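Local coordinates for protein angiotensin-converting enzyme (Anopheles gambiae, PDB 6S1Y) that is a zinc-dependent metallopeptidase of the angiotensin-converting enzyme family, probably trimming short peptides from their carboxyl-terminal ends, at residues G360-Q363 with Y364-Y368; N540-K543 with E544-L548. One frame throughout, in Å; residues are numbered along the deposited sequence.

Contact 1 and contact 2 are each one turn-to-turn contact along a helix, and the two helices, 349-368 and 536-547, pack on each other with the contact centres about 10 Å apart. They meet by close packing of side-chain carbons on backbone oxygens: Tyr364 CE1 lies 3.3 Å from Leu546 O and Ala547 CB 3.7 Å from Gln367 O. Contact 1 reaches the active site through His361, one of the three protein ligands of the zinc. Residues 540-548 form the next layer, with the Leu546 side chain about 13 Å from the metal. From there helix 536-547 runs back to a surface glycan, so the pair spans the distance from catalytic cleft to sugar.

Contact 1 (G360-Q363 with Y364-Y368); sequences GHIQ and YYLQY. With ZN (zinc ion), chain G; KSN ((2~{S})-2-[[(4~{S})-4-azanyl-5-oxidanyl-5-oxidanylidene-pentanoyl]amino]pentanedioic acid), chain H.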
loop_
_atom_site.group_PDB
_atom_site.type_symbol
_atom_site.label_atom_id
_atom_site.label_comp_id
_atom_site.label_asym_id
_atom_site.label_seq_id
_atom_site.Cartn_x
_atom_site.Cartn_y
_atom_site.Cartn_z
ATOM N N GLY A 360 -4.773 -2.015 -10.924
ATOM C CA GLY A 360 -3.538 -1.455 -11.439
ATOM C C GLY A 360 -2.391 -2.441 -11.361
ATOM O O GLY A 360 -1.548 -2.491 -12.259
ATOM N N HIS A 361 -2.332 -3.214 -10.268
ATOM C CA HIS A 361 -1.386 -4.327 -10.181
ATOM C C HIS A 361 -1.623 -5.313 -11.334
ATOM O O HIS A 361 -0.690 -5.696 -12.047
ATOM C CB HIS A 361 -1.531 -5.060 -8.829
ATOM C CG HIS A 361 -0.951 -4.343 -7.640
ATOM N ND1 HIS A 361 0.334 -3.846 -7.615
ATOM C CD2 HIS A 361 -1.462 -4.117 -6.404
ATOM C CE1 HIS A 361 0.578 -3.319 -6.429
ATOM N NE2 HIS A 361 -0.497 -3.465 -5.677
ATOM N N ILE A 362 -2.881 -5.730 -11.528
ATOM C CA ILE A 362 -3.203 -6.682 -12.589
ATOM C C ILE A 362 -2.745 -6.145 -13.943
ATOM O O ILE A 362 -2.050 -6.830 -14.699
ATOM C CB ILE A 362 -4.709 -6.995 -12.607
ATOM C CG1 ILE A 362 -5.144 -7.697 -11.324
ATOM C CG2 ILE A 362 -5.041 -7.866 -13.822
ATOM C CD1 ILE A 362 -4.523 -9.048 -11.108
ATOM N N GLN A 363 -3.118 -4.898 -14.261
ATOM C CA GLN A 363 -2.736 -4.309 -15.537
ATOM C C GLN A 363 -1.224 -4.316 -15.708
ATOM O O GLN A 363 -0.714 -4.552 -16.806
ATOM C CB GLN A 363 -3.273 -2.887 -15.637
ATOM C CG GLN A 363 -2.964 -2.204 -16.960
ATOM C CD GLN A 363 -3.675 -2.859 -18.143
ATOM O OE1 GLN A 363 -3.122 -2.925 -19.245
ATOM N NE2 GLN A 363 -4.904 -3.336 -17.916
ATOM N N TYR A 364 -0.484 -4.039 -14.643
ATOM C CA TYR A 364 0.965 -4.060 -14.752
ATOM C C TYR A 364 1.426 -5.469 -15.115
ATOM O O TYR A 364 2.223 -5.658 -16.041
ATOM C CB TYR A 364 1.576 -3.577 -13.439
ATOM C CG TYR A 364 2.922 -2.855 -13.493
ATOM C CD1 TYR A 364 3.771 -2.945 -14.587
ATOM C CD2 TYR A 364 3.338 -2.080 -12.403
ATOM C CE1 TYR A 364 5.016 -2.281 -14.595
ATOM C CE2 TYR A 364 4.551 -1.410 -12.401
ATOM C CZ TYR A 364 5.398 -1.510 -13.491
ATOM O OH TYR A 364 6.603 -0.826 -13.433
ATOM N N TYR A 365 0.897 -6.478 -14.405
ATOM C CA TYR A 365 1.174 -7.869 -14.747
ATOM C C TYR A 365 0.951 -8.108 -16.242
ATOM O O TYR A 365 1.829 -8.635 -16.939
ATOM C CB TYR A 365 0.284 -8.810 -13.920
ATOM C CG TYR A 365 0.453 -8.779 -12.392
ATOM C CD1 TYR A 365 1.633 -8.346 -11.790
ATOM C CD2 TYR A 365 -0.592 -9.184 -11.562
ATOM C CE1 TYR A 365 1.769 -8.323 -10.414
ATOM C CE2 TYR A 365 -0.461 -9.175 -10.179
ATOM C CZ TYR A 365 0.715 -8.743 -9.611
ATOM O OH TYR A 365 0.819 -8.730 -8.237
ATOM N N LEU A 366 -0.219 -7.703 -16.758
ATOM C CA LEU A 366 -0.547 -7.974 -18.153
ATOM C C LEU A 366 0.401 -7.256 -19.098
ATOM O O LEU A 366 0.751 -7.800 -20.150
ATOM C CB LEU A 366 -1.995 -7.588 -18.450
ATOM C CG LEU A 366 -3.012 -8.452 -17.700
ATOM C CD1 LEU A 366 -4.399 -7.840 -17.778
ATOM C CD2 LEU A 366 -3.051 -9.906 -18.245
ATOM N N GLN A 367 0.874 -6.063 -18.722
ATOM C CA GLN A 367 1.707 -5.281 -19.632
ATOM C C GLN A 367 3.126 -5.827 -19.750
ATOM O O GLN A 367 3.783 -5.598 -20.771
ATOM C CB GLN A 367 1.765 -3.818 -19.184
ATOM C CG GLN A 367 0.463 -3.066 -19.382
ATOM C CD GLN A 367 0.139 -2.857 -20.857
ATOM O OE1 GLN A 367 1.022 -2.550 -21.652
ATOM N NE2 GLN A 367 -1.127 -3.016 -21.216
ATOM N N TYR A 368 3.643 -6.513 -18.734
ATOM C CA TYR A 368 5.015 -7.001 -18.818
ATOM C C TYR A 368 5.118 -8.527 -18.835
ATOM O O TYR A 368 6.226 -9.061 -18.738
ATOM C CB TYR A 368 5.877 -6.401 -17.688
ATOM C CG TYR A 368 5.534 -6.720 -16.233
ATOM C CD1 TYR A 368 5.341 -8.028 -15.793
ATOM C CD2 TYR A 368 5.482 -5.700 -15.275
ATOM C CE1 TYR A 368 5.060 -8.307 -14.446
ATOM C CE2 TYR A 368 5.199 -5.968 -13.937
ATOM C CZ TYR A 368 5.002 -7.270 -13.524
ATOM O OH TYR A 368 4.737 -7.528 -12.195
HETATM ZN ZN ZN G . -0.707 -2.632 -3.868
HETATM C C10 KSN H . 0.491 -8.215 -0.710
HETATM C C13 KSN H . -1.472 -4.228 -2.072
HETATM C C17 KSN H . -2.961 -0.560 3.135
HETATM C C02 KSN H . -2.944 -0.095 1.673
HETATM C C03 KSN H . -2.540 -1.156 0.639
HETATM C C04 KSN H . -2.676 -2.612 1.052
HETATM C C05 KSN H . -3.634 -3.464 0.180
HETATM C C07 KSN H . -1.758 -4.979 -0.749
HETATM C C08 KSN H . -1.438 -6.467 -0.809
HETATM C C09 KSN H . 0.069 -6.753 -0.951
HETATM N N01 KSN H . -2.035 1.045 1.513
HETATM N N06 KSN H . -3.174 -4.613 -0.614
HETATM O O11 KSN H . -0.288 -8.996 -0.079
HETATM O O12 KSN H . 1.619 -8.656 -1.122
HETATM O O14 KSN H . -2.370 -4.219 -2.959
HETATM O O15 KSN H . -0.410 -3.605 -2.267
HETATM O O16 KSN H . -4.805 -3.226 0.203
HETATM O O18 KSN H . -4.017 -1.094 3.568
HETATM O O19 KSN H . -1.994 -0.436 3.934
#
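One face of the Tyr365 ring receives the backbone oxygen of His361, which stands 3.3 Å above the ring plane and is displaced toward its rim; Tyr368 CZ lies in the plane at the ring's edge. The same oxygen accepts the Tyr365 backbone N-H in a nearly straight bond (N-H...O 173°), so ring and amide of one residue both meet a single carbonyl. The His361 imidazole turns to the other end of the segment: CG anti to the carbonyl carbon (chi1 -75°) directs NE2 to zinc, 2.0 Å away. At the ring edge, close to its plane, is O14 of the bound glutamyl-glutamate, whose O15 also ligates the metal at 1.9 Å. His357, the other histidine of the HExxH motif, and Glu385 of helix 381-395 complete the protein ligands. His384 bonds to ND1 of His361 and to the hydroxyl of Tyr368, acting as a second-shell residue that should fix the imidazole's rotation.

On another flank, Gln363 OE1 accepts Gln367 NE2 at 2.8 Å. The donor comes nearly head-on to the carbonyl, and the two amide planes are almost coplanar, 28° apart. Gln363 NE2 is held by Thr303 O. Apolar contacts follow the helix ridge: Ile362 CD1 reaches Tyr365 CD2 at 4.0 Å, while Ile362 CG2 and Leu366 CD1 run alongside each other.

Most of the contact is buried. Tyr365 and Ile362 lie against strands 329-332 and 339-342, with the Tyr365 hydroxyl bonded to Ala330 O; Tyr364 and Gln367 face helix 536-547, and the Tyr364 hydroxyl is hydrogen-bonded to Ala379 N.

Contact 2 (N540-K543 with E544-L548); sequences NQLK and EMLAL. With NAG (2-acetamido-2-deoxy-beta-D-glucopyranose), chain C.
Lys543 O takes the backbone N-H of Ala547 at 2.8 Å, with the donor close to the line of the carbonyl (C=O...N 165°), and Ala547 CB rests 3.4 Å from the same oxygen. One turn earlier, Glu544 N bonds to Asn540 O at a longer 3.2 Å, and Met545 N to Gln541 O only weakly.

The Lys543 side chain turns outward from the helix. Nearly extended through chi2 and then bent at chi3 (72°), it brings NZ to an N-acetylglucosamine, where it is hydrogen-bonded to O6 at 2.7 Å and lies equally near the ring oxygen O5. Asn540 holds the opposite end of the sugar, its ND2 donating to the acetamide oxygen O7 at 2.9 Å. Its OD1 has a weak bond from Asn301, the asparagine of an Asn-Met-Thr sequence and probably the glycan's attachment point. Two side chains one turn apart thus grip the sugar on its acetamide and its hydroxymethyl groups.

Leu542 is the apolar centre. With its CG anti to the backbone N (chi1 -179°), it sends CD1 to Met545 CE at 4.0 Å and to Leu546 CG at 4.2 Å. Leu546 CG also lies 3.4 Å from Leu542 O, the acceptor of the Leu546 backbone N-H.

Met302 of a loop packs on Leu542, Lys543 and Leu546. Leu542 and Met545 press on Leu561 of helix 554-562, Met545 also on Phe507 of helix 495-514, and Leu546 on Tyr364 and Gln367 of helix 349-368.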
loop_
_atom_site.group_PDB
_atom_site.type_symbol
_atom_site.label_atom_id
_atom_site.label_comp_id
_atom_site.label_asym_id
_atom_site.label_seq_id
_atom_site.Cartn_x
_atom_site.Cartn_y
_atom_site.Cartn_z
ATOM N N ASN A 540 -1.280 5.360 -23.920
ATOM C CA ASN A 540 -0.191 4.847 -24.740
ATOM C C ASN A 540 1.150 5.086 -24.065
ATOM O O ASN A 540 2.000 4.188 -24.034
ATOM C CB ASN A 540 -0.221 5.489 -26.135
ATOM C CG ASN A 540 -1.419 5.036 -26.966
ATOM O OD1 ASN A 540 -1.959 3.952 -26.759
ATOM N ND2 ASN A 540 -1.833 5.873 -27.915
ATOM N N GLN A 541 1.361 6.285 -23.508
ATOM C CA GLN A 541 2.622 6.533 -22.814
ATOM C C GLN A 541 2.716 5.712 -21.532
ATOM O O GLN A 541 3.803 5.252 -21.162
ATOM C CB GLN A 541 2.783 8.017 -22.509
ATOM C CG GLN A 541 3.133 8.867 -23.729
ATOM C CD GLN A 541 4.478 8.507 -24.321
ATOM O OE1 GLN A 541 5.514 8.637 -23.664
ATOM N NE2 GLN A 541 4.466 8.041 -25.567
ATOM N N LEU A 542 1.589 5.487 -20.861
ATOM C CA LEU A 542 1.604 4.666 -19.659
ATOM C C LEU A 542 1.933 3.210 -19.990
ATOM O O LEU A 542 2.831 2.619 -19.370
ATOM C CB LEU A 542 0.259 4.801 -18.943
ATOM C CG LEU A 542 0.069 4.041 -17.637
ATOM C CD1 LEU A 542 1.127 4.408 -16.613
ATOM C CD2 LEU A 542 -1.328 4.310 -17.072
ATOM N N LYS A 543 1.226 2.624 -20.974
ATOM C CA LYS A 543 1.548 1.286 -21.482
ATOM C C LYS A 543 3.048 1.095 -21.683
ATOM O O LYS A 543 3.628 0.090 -21.263
ATOM C CB LYS A 543 0.871 1.028 -22.835
ATOM C CG LYS A 543 -0.588 0.723 -22.822
ATOM C CD LYS A 543 -1.129 0.713 -24.259
ATOM C CE LYS A 543 -0.664 -0.493 -25.057
ATOM N NZ LYS A 543 -1.069 -0.379 -26.484
ATOM N N GLU A 544 3.678 2.046 -22.374
ATOM C CA GLU A 544 5.097 1.927 -22.683
ATOM C C GLU A 544 5.923 1.784 -21.409
ATOM O O GLU A 544 6.820 0.937 -21.326
ATOM C CB GLU A 544 5.555 3.145 -23.499
ATOM C CG GLU A 544 6.895 2.948 -24.199
ATOM C CD GLU A 544 7.436 4.214 -24.869
ATOM O OE1 GLU A 544 6.630 4.995 -25.422
ATOM O OE2 GLU A 544 8.678 4.423 -24.841
ATOM N N MET A 545 5.646 2.611 -20.401
ATOM C CA MET A 545 6.410 2.517 -19.160
ATOM C C MET A 545 6.215 1.151 -18.510
ATOM O O MET A 545 7.184 0.484 -18.141
ATOM C CB MET A 545 6.007 3.639 -18.203
ATOM C CG MET A 545 6.762 3.613 -16.876
ATOM S SD MET A 545 6.472 5.104 -15.867
ATOM C CE MET A 545 4.844 4.799 -15.210
ATOM N N LEU A 546 4.966 0.707 -18.393
ATOM C CA LEU A 546 4.682 -0.548 -17.713
ATOM C C LEU A 546 5.205 -1.753 -18.476
ATOM O O LEU A 546 5.582 -2.748 -17.852
ATOM C CB LEU A 546 3.178 -0.689 -17.496
ATOM C CG LEU A 546 2.508 0.488 -16.788
ATOM C CD1 LEU A 546 1.049 0.158 -16.503
ATOM C CD2 LEU A 546 3.244 0.847 -15.518
ATOM N N ALA A 547 5.223 -1.702 -19.813
ATOM C CA ALA A 547 5.712 -2.840 -20.589
ATOM C C ALA A 547 7.173 -3.127 -20.283
ATOM O O ALA A 547 7.620 -4.264 -20.457
ATOM C CB ALA A 547 5.525 -2.596 -22.089
ATOM N N LEU A 548 7.920 -2.125 -19.802
ATOM C CA LEU A 548 9.315 -2.347 -19.457
ATOM C C LEU A 548 9.492 -3.321 -18.302
ATOM O O LEU A 548 10.567 -3.923 -18.177
ATOM C CB LEU A 548 9.985 -1.026 -19.085
ATOM C CG LEU A 548 10.109 0.010 -20.201
ATOM C CD1 LEU A 548 10.651 1.295 -19.596
ATOM C CD2 LEU A 548 11.009 -0.498 -21.325
HETATM C C1 NAG C . -3.611 0.839 -28.990
HETATM C C2 NAG C . -3.324 1.870 -30.089
HETATM C C3 NAG C . -2.783 1.185 -31.343
HETATM C C4 NAG C . -1.594 0.286 -31.015
HETATM C C5 NAG C . -1.973 -0.675 -29.884
HETATM C C6 NAG C . -0.811 -1.506 -29.392
HETATM C C7 NAG C . -4.637 3.948 -30.171
HETATM C C8 NAG C . -5.952 4.565 -30.530
HETATM N N2 NAG C . -4.523 2.635 -30.399
HETATM O O3 NAG C . -2.377 2.196 -32.256
HETATM O O4 NAG C . -1.196 -0.441 -32.181
HETATM O O5 NAG C . -2.446 0.065 -28.746
HETATM O O6 NAG C . -1.206 -2.361 -28.327
HETATM O O7 NAG C . -3.716 4.611 -29.702
#